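Local coordinates for putative diflavin flavoprotein A 3 (Synechocystis sp., PDB 6H0C), which probably transfers electrons from NADH to oxygen, reducing it to water, through a flavodiiron core of metallo-beta-lactamase-like and flavodoxin-like domains, at residues Y78-H83 with L158-P163; T145-P150 with L214-A219; A283-T288 with A398-E403; Q274-G279 with F369-I374; D23-E28 with E57-N62. All blocks are in the same frame, centred on the assembly; numbering follows the deposited sequence.

Contact 1. Residues Y78-H83 with L158-P163; sequences YVILGH and LCTYDP
Leu-158 lays its side chain over the backbone carbonyl of Leu-81, where the two sheets of the metallo-beta-lactamase-like alpha-beta/beta-alpha sandwich face each other. Leu-158 CB stands 4.0 Å from Leu-81 O, with Leu-158 CD2 at nearly the same distance. CG is anti to the backbone N (chi1 -179°), which carries the isobutyl group beside its own carbonyl carbon and on over Leu-81 O. The side chain of Leu-81 itself points away, and the residue takes part here through its backbone O. Further along the strand, Ile-80 points its CB toward the opposing strand and brings CG2 within 4.2 Å of Thr-160 OG1, a loose van der Waals contact. Ala-50 and Phe-52 of strand 49-52 and Ile-105 touch Ile-80, while Phe-146 packs against both Leu-158 and Thr-160, so the interior is chiefly apolar. At Gly-82, whose N is held by Asp-53 OD1, the two backbones meet directly. The next residue, His-83, opens the loop that carries metal ligands in canonical members of the family; here its ND1 bonds Asp-171 and its NE2 a citrate anion. Two backbone contacts fix Gly-82 to Leu-158. Gly-82 CA makes a CH...O approach of 3.4 Å to Leu-158 O, and Leu-158 N donates to Gly-82 O at 2.9 Å, with the donor tilted 33° from the carbonyl plane.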
# COMPACT_ATOMS: atom_id res chain seq x y z
N TYR A 78 0.88 23.53 4.60
CA TYR A 78 0.87 22.12 5.00
C TYR A 78 1.16 21.17 3.87
O TYR A 78 0.70 21.38 2.74
CB TYR A 78 -0.47 21.74 5.63
CG TYR A 78 -0.81 22.53 6.86
CD1 TYR A 78 -0.14 22.30 8.07
CD2 TYR A 78 -1.79 23.51 6.83
CE1 TYR A 78 -0.45 23.02 9.20
CE2 TYR A 78 -2.11 24.24 7.96
CZ TYR A 78 -1.43 23.99 9.14
OH TYR A 78 -1.75 24.71 10.27
N VAL A 79 1.91 20.12 4.18
CA VAL A 79 2.00 18.97 3.30
C VAL A 79 1.43 17.75 4.02
O VAL A 79 1.96 17.28 5.03
CB VAL A 79 3.44 18.72 2.82
CG1 VAL A 79 3.48 17.49 1.91
CG2 VAL A 79 3.96 19.93 2.07
N ILE A 80 0.31 17.25 3.49
CA ILE A 80 -0.41 16.16 4.12
C ILE A 80 -0.08 14.86 3.40
O ILE A 80 -0.20 14.77 2.17
CB ILE A 80 -1.94 16.43 4.10
CG1 ILE A 80 -2.25 17.75 4.78
CG2 ILE A 80 -2.70 15.30 4.77
CD1 ILE A 80 -3.73 18.08 4.82
N LEU A 81 0.35 13.85 4.15
CA LEU A 81 0.76 12.58 3.55
C LEU A 81 -0.24 11.48 3.89
O LEU A 81 -0.48 11.19 5.07
CB LEU A 81 2.15 12.16 4.03
CG LEU A 81 3.26 13.18 3.82
CD1 LEU A 81 4.55 12.73 4.48
CD2 LEU A 81 3.46 13.38 2.33
N GLY A 82 -0.83 10.88 2.85
CA GLY A 82 -1.75 9.75 3.03
C GLY A 82 -1.00 8.45 3.29
O GLY A 82 -1.58 7.48 3.79
N HIS A 83 0.28 8.43 2.92
CA HIS A 83 1.17 7.30 3.17
C HIS A 83 2.59 7.74 2.87
O HIS A 83 2.79 8.79 2.25
CB HIS A 83 0.79 6.08 2.31
CG HIS A 83 1.18 6.21 0.88
ND1 HIS A 83 0.46 6.96 -0.03
CD2 HIS A 83 2.22 5.68 0.18
CE1 HIS A 83 1.04 6.89 -1.21
NE2 HIS A 83 2.11 6.12 -1.11
N LEU A 158 -3.28 7.18 6.09
CA LEU A 158 -4.10 8.18 6.74
C LEU A 158 -5.09 8.77 5.76
O LEU A 158 -4.69 9.34 4.75
CB LEU A 158 -3.22 9.28 7.32
CG LEU A 158 -3.94 10.40 8.07
CD1 LEU A 158 -4.48 9.89 9.40
CD2 LEU A 158 -3.00 11.58 8.27
N CYS A 159 -6.38 8.62 6.04
CA CYS A 159 -7.41 9.24 5.21
C CYS A 159 -7.85 10.56 5.82
O CYS A 159 -7.69 10.77 7.02
CB CYS A 159 -8.62 8.32 5.04
SG CYS A 159 -8.30 6.76 4.16
N THR A 160 -8.41 11.44 5.00
CA THR A 160 -8.81 12.77 5.43
C THR A 160 -10.18 13.15 4.88
O THR A 160 -10.44 12.95 3.70
CB THR A 160 -7.79 13.84 4.96
OG1 THR A 160 -6.46 13.43 5.29
CG2 THR A 160 -8.11 15.20 5.58
N TYR A 161 -11.04 13.71 5.73
CA TYR A 161 -12.34 14.16 5.27
C TYR A 161 -12.44 15.67 5.32
O TYR A 161 -12.12 16.29 6.33
CB TYR A 161 -13.45 13.54 6.12
CG TYR A 161 -14.84 13.93 5.66
CD1 TYR A 161 -15.29 13.57 4.40
CD2 TYR A 161 -15.69 14.67 6.48
CE1 TYR A 161 -16.55 13.91 3.96
CE2 TYR A 161 -16.96 15.03 6.05
CZ TYR A 161 -17.39 14.64 4.79
OH TYR A 161 -18.65 14.99 4.34
N ASP A 162 -12.88 16.28 4.21
CA ASP A 162 -13.15 17.72 4.17
C ASP A 162 -14.66 17.95 4.12
O ASP A 162 -15.29 17.74 3.09
CB ASP A 162 -12.47 18.37 2.95
CG ASP A 162 -12.63 19.89 2.93
OD1 ASP A 162 -13.41 20.44 3.74
OD2 ASP A 162 -11.97 20.54 2.08
N PRO A 163 -15.24 18.38 5.25
CA PRO A 163 -16.69 18.54 5.32
C PRO A 163 -17.21 19.66 4.41
O PRO A 163 -18.38 19.63 4.03
CB PRO A 163 -16.94 18.87 6.80
CG PRO A 163 -15.64 19.44 7.28
CD PRO A 163 -14.58 18.69 6.53

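Contact 2. Residues T145-P150 with L214-A219; sequences TFIPTP and LNKLEA
Ile-147 meets Lys-216 and Leu-217 where helix 207-217 covers the outer face of the second sheet of the metallo-beta-lactamase-like sandwich. The close part is aliphatic. Ile-147 holds CG2 anti to its backbone N and beside its carbonyl carbon, which sends this methyl between two residues of the helix: Ile-147 CG2 lies 3.9 Å from Lys-216 CB and 4.1 Å from Leu-217 CD2. Although the CB of Leu-217 is not aimed at the strand, its side chain ends nearer to it, and CD2 also touches Ile-147 CB. Tyr-220, just beyond the helix, adds to the packing on Ile-147, and Leu-214 packs on helix 237-253.

Lys-216 forms the looser, solvent-facing side. Its alkyl chain runs past Ile-147 in the opposite direction, with Lys-216 CD 4.0 Å from Ile-147 CG2, so the contact uses the methylenes more than the charge. No hydrogen bond joins the two segments, and the backbone of Ile-147 pairs with Cys-159 of the neighbouring strand. The lysine chain bends at its last torsion (chi4 101°), which leaves Lys-216 NZ 4.1 Å from Pro-148 O.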
# COMPACT_ATOMS: atom_id res chain seq x y z
N THR A 145 -10.92 16.40 9.10
CA THR A 145 -10.86 15.36 10.13
C THR A 145 -10.01 14.20 9.62
O THR A 145 -10.13 13.79 8.46
CB THR A 145 -12.26 14.86 10.53
OG1 THR A 145 -12.97 15.93 11.16
CG2 THR A 145 -12.16 13.70 11.50
N PHE A 146 -9.13 13.66 10.46
CA PHE A 146 -8.24 12.60 10.01
C PHE A 146 -8.65 11.22 10.51
O PHE A 146 -9.15 11.07 11.63
CB PHE A 146 -6.80 12.94 10.43
CG PHE A 146 -6.29 14.21 9.81
CD1 PHE A 146 -6.39 15.41 10.49
CD2 PHE A 146 -5.78 14.21 8.52
CE1 PHE A 146 -5.95 16.60 9.91
CE2 PHE A 146 -5.33 15.38 7.93
CZ PHE A 146 -5.42 16.58 8.62
N ILE A 147 -8.45 10.22 9.67
CA ILE A 147 -8.78 8.83 9.98
C ILE A 147 -7.63 7.90 9.60
O ILE A 147 -7.47 7.57 8.41
CB ILE A 147 -10.05 8.34 9.22
CG1 ILE A 147 -11.20 9.35 9.35
CG2 ILE A 147 -10.44 6.95 9.71
CD1 ILE A 147 -11.33 10.30 8.19
N PRO A 148 -6.82 7.47 10.59
CA PRO A 148 -5.80 6.44 10.33
C PRO A 148 -6.42 5.14 9.79
O PRO A 148 -7.42 4.65 10.32
CB PRO A 148 -5.17 6.22 11.72
CG PRO A 148 -5.38 7.52 12.44
CD PRO A 148 -6.74 7.99 11.97
N THR A 149 -5.85 4.59 8.73
CA THR A 149 -6.39 3.36 8.16
C THR A 149 -5.24 2.41 7.82
O THR A 149 -4.99 2.10 6.66
CB THR A 149 -7.25 3.63 6.91
OG1 THR A 149 -6.50 4.42 5.97
CG2 THR A 149 -8.52 4.38 7.28
N PRO A 150 -4.53 1.95 8.86
CA PRO A 150 -3.32 1.15 8.67
C PRO A 150 -3.57 -0.19 8.01
O PRO A 150 -4.60 -0.83 8.25
CB PRO A 150 -2.82 0.94 10.11
CG PRO A 150 -4.05 1.04 10.95
CD PRO A 150 -4.83 2.15 10.28
N LEU A 214 -13.04 0.75 6.28
CA LEU A 214 -14.28 1.19 5.65
C LEU A 214 -15.36 1.40 6.69
O LEU A 214 -16.26 2.22 6.50
CB LEU A 214 -14.76 0.19 4.59
CG LEU A 214 -14.36 0.49 3.14
CD1 LEU A 214 -12.85 0.60 3.03
CD2 LEU A 214 -14.88 -0.60 2.20
N ASN A 215 -15.26 0.67 7.79
CA ASN A 215 -16.22 0.88 8.85
C ASN A 215 -16.08 2.27 9.46
O ASN A 215 -17.07 2.95 9.70
CB ASN A 215 -16.09 -0.18 9.93
CG ASN A 215 -17.08 0.03 11.05
OD1 ASN A 215 -18.29 -0.09 10.86
ND2 ASN A 215 -16.57 0.38 12.24
N LYS A 216 -14.84 2.69 9.69
CA LYS A 216 -14.60 4.04 10.20
C LYS A 216 -15.06 5.12 9.20
O LYS A 216 -15.69 6.11 9.58
CB LYS A 216 -13.12 4.24 10.53
CG LYS A 216 -12.59 3.41 11.70
CD LYS A 216 -11.12 3.75 11.96
CE LYS A 216 -10.45 2.75 12.89
NZ LYS A 216 -9.62 1.77 12.14
N LEU A 217 -14.74 4.91 7.93
CA LEU A 217 -15.02 5.91 6.89
C LEU A 217 -16.52 6.10 6.63
O LEU A 217 -16.93 7.15 6.14
CB LEU A 217 -14.32 5.52 5.59
CG LEU A 217 -12.81 5.42 5.68
CD1 LEU A 217 -12.23 4.90 4.37
CD2 LEU A 217 -12.23 6.78 6.04
N GLU A 218 -17.32 5.07 6.95
CA GLU A 218 -18.78 5.17 6.89
C GLU A 218 -19.33 6.40 7.63
O GLU A 218 -20.37 6.94 7.28
CB GLU A 218 -19.43 3.92 7.48
CG GLU A 218 -19.78 2.81 6.52
CD GLU A 218 -20.67 1.76 7.19
OE1 GLU A 218 -21.81 1.55 6.72
OE2 GLU A 218 -20.23 1.14 8.18
N ALA A 219 -18.61 6.83 8.67
CA ALA A 219 -19.08 7.92 9.53
C ALA A 219 -19.08 9.27 8.82
O ALA A 219 -19.67 10.23 9.30
CB ALA A 219 -18.21 7.99 10.79

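Contact 3. Residues A283-T288 with A398-E403; sequences AGVAVT and ALKKAE
Lys-400 folds back along Val-285 to reach the backbone of Ala-283, joining the C-terminal helix 382-404 to the turn before strand 286-291, an edge strand of the flavodoxin-like domain. Its conformation explains the fit. CG is anti to the carbonyl carbon and the chain continues extended through chi2, then bends at chi3 (-62°), which swings CE and NZ onto the carbonyl of Ala-283. Lys-400 NZ donates to Ala-283 O at 2.9 Å; the approach lies in the carbonyl plane, with a C=O...N angle of 146°. On the way, Lys-400 CG slides past Val-285 CG2 at 4.1 Å, the two side chains running in opposite directions.

Val-285 divides its branches between two neighbours on the helix. With CG1 anti to the backbone N (chi1 171°), CG2 is left for the lysine methylenes, while Val-285 CG1 approaches Leu-399 CD1 at a loose 4.4 Å. Leu-399 and Val-285 also both rest on Val-258 of the adjacent strand, and Ala-396 fills in one helical turn earlier.

Lys-400 thus behaves amphipathically, its alkyl part extending the apolar seam and its ammonium group serving the rim, where Gln-397 OE1 offers a second, weak bond. Because Ala-283 follows closely on the C-terminal end of helix 268-281, the positive charge would probably be favoured there by the helix dipole as well as by the carbonyl it binds.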
# COMPACT_ATOMS: atom_id res chain seq x y z
N ALA A 283 -6.43 -18.02 -6.48
CA ALA A 283 -6.71 -19.45 -6.48
C ALA A 283 -7.76 -19.77 -5.42
O ALA A 283 -7.98 -20.93 -5.09
CB ALA A 283 -5.43 -20.26 -6.25
N GLY A 284 -8.40 -18.74 -4.88
CA GLY A 284 -9.50 -18.94 -3.94
C GLY A 284 -9.09 -19.24 -2.51
O GLY A 284 -9.88 -19.76 -1.73
N VAL A 285 -7.84 -18.92 -2.17
CA VAL A 285 -7.36 -19.06 -0.80
C VAL A 285 -7.06 -17.66 -0.25
O VAL A 285 -6.46 -16.83 -0.95
CB VAL A 285 -6.11 -19.97 -0.73
CG1 VAL A 285 -5.47 -19.94 0.65
CG2 VAL A 285 -6.48 -21.39 -1.14
N ALA A 286 -7.49 -17.40 0.98
CA ALA A 286 -7.29 -16.09 1.62
C ALA A 286 -5.83 -15.89 2.03
O ALA A 286 -5.13 -16.85 2.35
CB ALA A 286 -8.21 -15.95 2.84
N VAL A 287 -5.40 -14.63 2.04
CA VAL A 287 -4.07 -14.28 2.53
C VAL A 287 -4.16 -13.21 3.61
O VAL A 287 -4.85 -12.20 3.43
CB VAL A 287 -3.14 -13.76 1.41
CG1 VAL A 287 -1.81 -13.27 2.00
CG2 VAL A 287 -2.90 -14.85 0.36
N THR A 288 -3.49 -13.45 4.73
CA THR A 288 -3.30 -12.46 5.77
C THR A 288 -1.84 -12.04 5.71
O THR A 288 -0.95 -12.72 6.20
CB THR A 288 -3.64 -13.01 7.17
OG1 THR A 288 -5.05 -13.26 7.25
CG2 THR A 288 -3.24 -12.02 8.25
N ALA A 398 -1.90 -26.89 -3.42
CA ALA A 398 -1.40 -27.86 -2.45
C ALA A 398 -2.25 -27.84 -1.20
O ALA A 398 -2.62 -28.90 -0.68
CB ALA A 398 0.05 -27.58 -2.12
N LEU A 399 -2.58 -26.65 -0.72
CA LEU A 399 -3.44 -26.51 0.46
C LEU A 399 -4.83 -27.09 0.22
O LEU A 399 -5.38 -27.78 1.09
CB LEU A 399 -3.55 -25.04 0.89
CG LEU A 399 -2.37 -24.44 1.65
CD1 LEU A 399 -2.63 -22.99 2.00
CD2 LEU A 399 -2.06 -25.25 2.90
N LYS A 400 -5.41 -26.81 -0.94
CA LYS A 400 -6.77 -27.27 -1.22
C LYS A 400 -6.81 -28.78 -1.37
O LYS A 400 -7.75 -29.43 -0.91
CB LYS A 400 -7.33 -26.58 -2.48
CG LYS A 400 -7.69 -25.12 -2.25
CD LYS A 400 -8.29 -24.46 -3.50
CE LYS A 400 -7.30 -24.45 -4.66
NZ LYS A 400 -7.82 -23.74 -5.87
N LYS A 401 -5.77 -29.35 -1.99
CA LYS A 401 -5.69 -30.80 -2.14
C LYS A 401 -5.60 -31.49 -0.78
O LYS A 401 -6.27 -32.50 -0.54
CB LYS A 401 -4.48 -31.17 -3.02
CG LYS A 401 -4.20 -32.66 -3.09
CD LYS A 401 -3.12 -33.01 -4.09
CE LYS A 401 -3.67 -33.02 -5.50
NZ LYS A 401 -2.68 -33.54 -6.48
N ALA A 402 -4.79 -30.94 0.12
CA ALA A 402 -4.61 -31.54 1.45
C ALA A 402 -5.86 -31.36 2.32
O ALA A 402 -6.17 -32.21 3.15
CB ALA A 402 -3.39 -30.94 2.14
N GLU A 403 -6.56 -30.25 2.14
CA GLU A 403 -7.78 -30.00 2.90
C GLU A 403 -8.89 -30.95 2.48
O GLU A 403 -9.68 -31.40 3.32
CB GLU A 403 -8.25 -28.55 2.72
CG GLU A 403 -9.31 -28.13 3.73
CD GLU A 403 -8.82 -28.20 5.17
OE1 GLU A 403 -7.68 -27.75 5.45
OE2 GLU A 403 -9.57 -28.72 6.02

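Contact 4. Residues Q274-G279 with F369-I374; sequences QAIARG and FGFDTI
Ile-276 reaches from helix 268-281 toward Ile-374 and Phe-371 in the flavodoxin-like domain, a doubly wound alpha/beta fold with a five-stranded parallel sheet in the order 2-1-3-4-5. Residues 369-374 belong to an outermost strand, 368-377, at the place where its regular course is interrupted.

The aliphatic part of the contact is a meeting of two delta methyls. Ile-276 CD1 and Ile-374 CD1 come tip to tip at 4.1 Å. In both residues CG1 is anti to the carbonyl carbon and the chain then runs on extended (chi2 170° in Ile-276), an extended reach that spans the 10.4 Å between the CA atoms of Ile-276 and Ile-374, the nearest pair across the contact. Phe-345 of strand 341-348 touches both isoleucines, and helix 382-404 closes in through Cys-388 on Ile-276 and Ala-391 on Ile-374.

The aromatic part is looser. Phe-371 has its CG lodged between the backbone N and the carbonyl carbon (chi1 52°), which directs the ring toward the helix, and the CG2 methyl of Ile-276 approaches this ring obliquely.

No hydrogen bond joins the two segments. The helix keeps its own backbone bonds, Gly-279 O accepts from Thr-393 OG1, and Thr-373 OG1 pairs with Glu-359 on helix 353-364. The contact is therefore purely one of side-chain packing in the buried layer between sheet and helices, and its second point is Ile-276 CG2 lying 4.4 Å from Phe-371 CE1.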
# COMPACT_ATOMS: atom_id res chain seq x y z
N GLN A 274 3.90 -9.44 -2.86
CA GLN A 274 2.59 -9.09 -3.40
C GLN A 274 2.25 -10.03 -4.55
O GLN A 274 1.09 -10.42 -4.72
CB GLN A 274 2.53 -7.63 -3.86
CG GLN A 274 3.17 -6.63 -2.89
CD GLN A 274 2.75 -6.83 -1.43
OE1 GLN A 274 1.61 -7.19 -1.13
NE2 GLN A 274 3.68 -6.58 -0.52
N ALA A 275 3.27 -10.41 -5.32
CA ALA A 275 3.07 -11.33 -6.44
C ALA A 275 2.64 -12.71 -5.94
O ALA A 275 1.69 -13.30 -6.47
CB ALA A 275 4.34 -11.45 -7.27
N ILE A 276 3.33 -13.23 -4.94
CA ILE A 276 2.96 -14.52 -4.35
C ILE A 276 1.54 -14.48 -3.76
O ILE A 276 0.75 -15.40 -3.98
CB ILE A 276 3.96 -14.95 -3.26
CG1 ILE A 276 5.33 -15.22 -3.90
CG2 ILE A 276 3.45 -16.17 -2.50
CD1 ILE A 276 6.44 -15.42 -2.90
N ALA A 277 1.21 -13.41 -3.05
CA ALA A 277 -0.12 -13.28 -2.46
C ALA A 277 -1.21 -13.34 -3.53
O ALA A 277 -2.24 -13.98 -3.35
CB ALA A 277 -0.23 -11.98 -1.67
N ARG A 278 -0.98 -12.67 -4.65
CA ARG A 278 -1.98 -12.62 -5.71
C ARG A 278 -2.18 -14.02 -6.31
O ARG A 278 -3.31 -14.41 -6.65
CB ARG A 278 -1.56 -11.60 -6.77
CG ARG A 278 -2.26 -11.72 -8.12
CD ARG A 278 -3.76 -11.52 -8.05
NE ARG A 278 -4.29 -11.50 -9.41
CZ ARG A 278 -5.58 -11.54 -9.72
NH1 ARG A 278 -6.50 -11.64 -8.77
NH2 ARG A 278 -5.95 -11.51 -11.00
N GLY A 279 -1.10 -14.79 -6.42
CA GLY A 279 -1.21 -16.16 -6.87
C GLY A 279 -2.07 -16.99 -5.94
O GLY A 279 -2.84 -17.85 -6.38
N PHE A 369 7.21 -28.23 2.50
CA PHE A 369 7.23 -27.00 1.74
C PHE A 369 6.18 -27.00 0.62
O PHE A 369 5.95 -28.03 -0.02
CB PHE A 369 8.64 -26.76 1.20
CG PHE A 369 9.64 -26.46 2.29
CD1 PHE A 369 9.94 -25.14 2.63
CD2 PHE A 369 10.27 -27.48 2.98
CE1 PHE A 369 10.86 -24.85 3.63
CE2 PHE A 369 11.19 -27.19 3.99
CZ PHE A 369 11.48 -25.88 4.31
N GLY A 370 5.54 -25.86 0.40
CA GLY A 370 4.46 -25.75 -0.57
C GLY A 370 4.90 -25.30 -1.96
O GLY A 370 4.15 -25.43 -2.92
N PHE A 371 6.10 -24.75 -2.04
CA PHE A 371 6.77 -24.53 -3.32
C PHE A 371 8.26 -24.54 -3.05
O PHE A 371 8.69 -24.42 -1.90
CB PHE A 371 6.33 -23.22 -4.00
CG PHE A 371 6.41 -21.99 -3.13
CD1 PHE A 371 5.27 -21.29 -2.79
CD2 PHE A 371 7.64 -21.52 -2.68
CE1 PHE A 371 5.35 -20.15 -2.01
CE2 PHE A 371 7.72 -20.38 -1.89
CZ PHE A 371 6.57 -19.69 -1.55
N ASP A 372 9.04 -24.70 -4.11
CA ASP A 372 10.49 -24.66 -3.96
C ASP A 372 10.91 -23.25 -3.55
O ASP A 372 10.42 -22.26 -4.10
CB ASP A 372 11.18 -25.08 -5.26
CG ASP A 372 10.91 -26.53 -5.61
OD1 ASP A 372 10.87 -27.36 -4.69
OD2 ASP A 372 10.73 -26.83 -6.82
N THR A 373 11.82 -23.16 -2.58
CA THR A 373 12.31 -21.88 -2.07
C THR A 373 12.71 -20.94 -3.20
O THR A 373 13.40 -21.33 -4.13
CB THR A 373 13.49 -22.09 -1.12
OG1 THR A 373 13.05 -22.81 0.04
CG2 THR A 373 14.07 -20.75 -0.68
N ILE A 374 12.24 -19.70 -3.11
CA ILE A 374 12.45 -18.72 -4.16
C ILE A 374 13.59 -17.77 -3.84
O ILE A 374 13.57 -17.08 -2.82
CB ILE A 374 11.17 -17.89 -4.39
CG1 ILE A 374 10.10 -18.76 -5.04
CG2 ILE A 374 11.47 -16.68 -5.25
CD1 ILE A 374 8.73 -18.11 -5.02

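Contact 5. Residues D23-E28 with E57-N62; sequences DRLKFE and ESFTDN
The loop that follows strand 14-21 meets the entry to helix 60-70 at one margin of the metallo-beta-lactamase-like domain, beside a pocket occupied by a citrate anion. Leu-25 makes the direct contact. Leu-25 CD1 presses on Ser-58, 3.6 Å from its CB and 3.7 Å from its OG, and also comes within 4.3 Å of Phe-59 CZ, approaching that ring obliquely. With Leu-25 CG anti to the carbonyl carbon, the extended chi2 (-169°) carries CD1 out to both residues. Ser-58 CB in turn sits over a face of the Phe-59 ring, offset toward its rim, and the phenyl group beds down on Ser-19 and Thr-21 of strand 14-21. The apolar patch is small, with Leu-25 itself largely at the surface.

The polar link is indirect and tentative. Lys-26 touches Asn-87 of helix 86-98 and bonds the citrate through NZ. No protein hydrogen bond crosses between the segments, but a water lies between them: it accepts a weak bond from Lys-26 NZ at 3.2 Å and stands at a doubtfully short 2.5 Å from Ser-58 OG.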
# COMPACT_ATOMS: atom_id res chain seq x y z
N ASP A 23 2.51 4.42 -19.66
CA ASP A 23 3.29 3.20 -19.60
C ASP A 23 3.44 2.67 -18.18
O ASP A 23 3.37 3.43 -17.21
CB ASP A 23 4.67 3.43 -20.20
CG ASP A 23 4.61 4.05 -21.57
OD1 ASP A 23 5.30 5.07 -21.79
OD2 ASP A 23 3.85 3.54 -22.43
N ARG A 24 3.65 1.36 -18.06
CA ARG A 24 4.03 0.79 -16.78
C ARG A 24 5.45 1.24 -16.47
O ARG A 24 6.32 1.20 -17.34
CB ARG A 24 3.92 -0.73 -16.80
CG ARG A 24 4.32 -1.39 -15.50
CD ARG A 24 4.18 -2.89 -15.60
NE ARG A 24 4.88 -3.40 -16.78
CZ ARG A 24 5.02 -4.69 -17.07
NH1 ARG A 24 4.51 -5.62 -16.28
NH2 ARG A 24 5.68 -5.04 -18.17
N LEU A 25 5.68 1.69 -15.24
CA LEU A 25 6.99 2.19 -14.86
C LEU A 25 7.73 1.25 -13.90
O LEU A 25 8.97 1.26 -13.84
CB LEU A 25 6.87 3.60 -14.26
CG LEU A 25 6.33 4.71 -15.18
CD1 LEU A 25 6.51 6.10 -14.58
CD2 LEU A 25 6.95 4.64 -16.57
N LYS A 26 6.99 0.44 -13.14
CA LYS A 26 7.59 -0.52 -12.22
C LYS A 26 7.09 -1.94 -12.48
O LYS A 26 5.94 -2.14 -12.85
CB LYS A 26 7.30 -0.17 -10.75
CG LYS A 26 7.06 1.30 -10.41
CD LYS A 26 6.43 1.40 -9.01
CE LYS A 26 6.11 2.83 -8.58
NZ LYS A 26 7.33 3.57 -8.14
N PHE A 27 7.95 -2.93 -12.27
CA PHE A 27 7.52 -4.33 -12.29
C PHE A 27 6.90 -4.67 -10.95
O PHE A 27 7.55 -5.27 -10.08
CB PHE A 27 8.67 -5.28 -12.61
CG PHE A 27 9.23 -5.11 -13.99
CD1 PHE A 27 8.49 -5.51 -15.10
CD2 PHE A 27 10.48 -4.55 -14.19
CE1 PHE A 27 9.00 -5.35 -16.39
CE2 PHE A 27 10.99 -4.38 -15.47
CZ PHE A 27 10.25 -4.79 -16.57
N GLU A 28 5.65 -4.27 -10.77
CA GLU A 28 4.90 -4.68 -9.59
C GLU A 28 3.59 -5.26 -10.08
O GLU A 28 3.06 -4.80 -11.08
CB GLU A 28 4.69 -3.50 -8.65
CG GLU A 28 5.98 -3.04 -8.02
CD GLU A 28 5.80 -1.78 -7.20
OE1 GLU A 28 4.64 -1.35 -7.03
OE2 GLU A 28 6.82 -1.23 -6.74
N GLU A 57 9.19 9.38 -7.26
CA GLU A 57 10.41 9.73 -8.00
C GLU A 57 10.24 9.89 -9.51
O GLU A 57 10.89 10.74 -10.11
CB GLU A 57 11.50 8.67 -7.77
CG GLU A 57 11.74 8.28 -6.32
CD GLU A 57 13.02 7.48 -6.14
OE1 GLU A 57 14.07 7.91 -6.66
OE2 GLU A 57 12.98 6.41 -5.48
N SER A 58 9.39 9.06 -10.12
CA SER A 58 9.17 9.13 -11.56
C SER A 58 8.58 10.47 -11.97
O SER A 58 8.65 10.84 -13.14
CB SER A 58 8.23 8.02 -12.04
OG SER A 58 8.66 6.76 -11.60
N PHE A 59 7.99 11.18 -11.01
CA PHE A 59 7.16 12.34 -11.31
C PHE A 59 7.68 13.62 -10.69
O PHE A 59 7.16 14.71 -10.97
CB PHE A 59 5.73 12.11 -10.84
CG PHE A 59 5.03 10.99 -11.55
CD1 PHE A 59 4.73 11.08 -12.90
CD2 PHE A 59 4.64 9.85 -10.85
CE1 PHE A 59 4.08 10.05 -13.54
CE2 PHE A 59 3.99 8.83 -11.48
CZ PHE A 59 3.70 8.92 -12.83
N THR A 60 8.69 13.49 -9.84
CA THR A 60 9.18 14.61 -9.04
C THR A 60 9.33 15.92 -9.82
O THR A 60 8.76 16.94 -9.45
CB THR A 60 10.54 14.27 -8.39
OG1 THR A 60 10.40 13.09 -7.57
CG2 THR A 60 11.03 15.44 -7.54
N ASP A 61 10.08 15.89 -10.92
CA ASP A 61 10.46 17.12 -11.61
C ASP A 61 9.34 17.77 -12.41
O ASP A 61 9.22 19.00 -12.39
CB ASP A 61 11.66 16.86 -12.51
CG ASP A 61 12.88 16.50 -11.72
OD1 ASP A 61 12.89 16.78 -10.50
OD2 ASP A 61 13.83 15.94 -12.29
N ASN A 62 8.54 16.98 -13.12
CA ASN A 62 7.36 17.53 -13.80
C ASN A 62 6.43 18.15 -12.79
O ASN A 62 5.84 19.21 -13.03
CB ASN A 62 6.60 16.45 -14.57
CG ASN A 62 7.19 16.16 -15.91
OD1 ASN A 62 8.22 16.73 -16.29
ND2 ASN A 62 6.57 15.25 -16.65
O HOH W 1 6.99 5.08 -10.91

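Contacts 1 and 2 share the second sheet of the metallo-beta-lactamase-like domain, their centres 11 Å apart: neighbouring strands 143-148 and 158-162 bond directly, with contact 1 on the sheet's inner face and contact 2 on its outer one. Contact 5 comes first along the chain, at this domain's margin, its centre about 22 Å from that of contact 1. Contacts 3 and 4 follow in the flavodoxin-like domain, their centres 12 Å apart and touching through Val-287 and Ala-277; their segments alternate, which ties helix 268-281, both edge strands and the C-terminal helix together. Centres of contacts 1 and 4 lie about 35 Å apart, but nearest atoms of contacts 4 and 5 only about 7 Å, near where the domains meet.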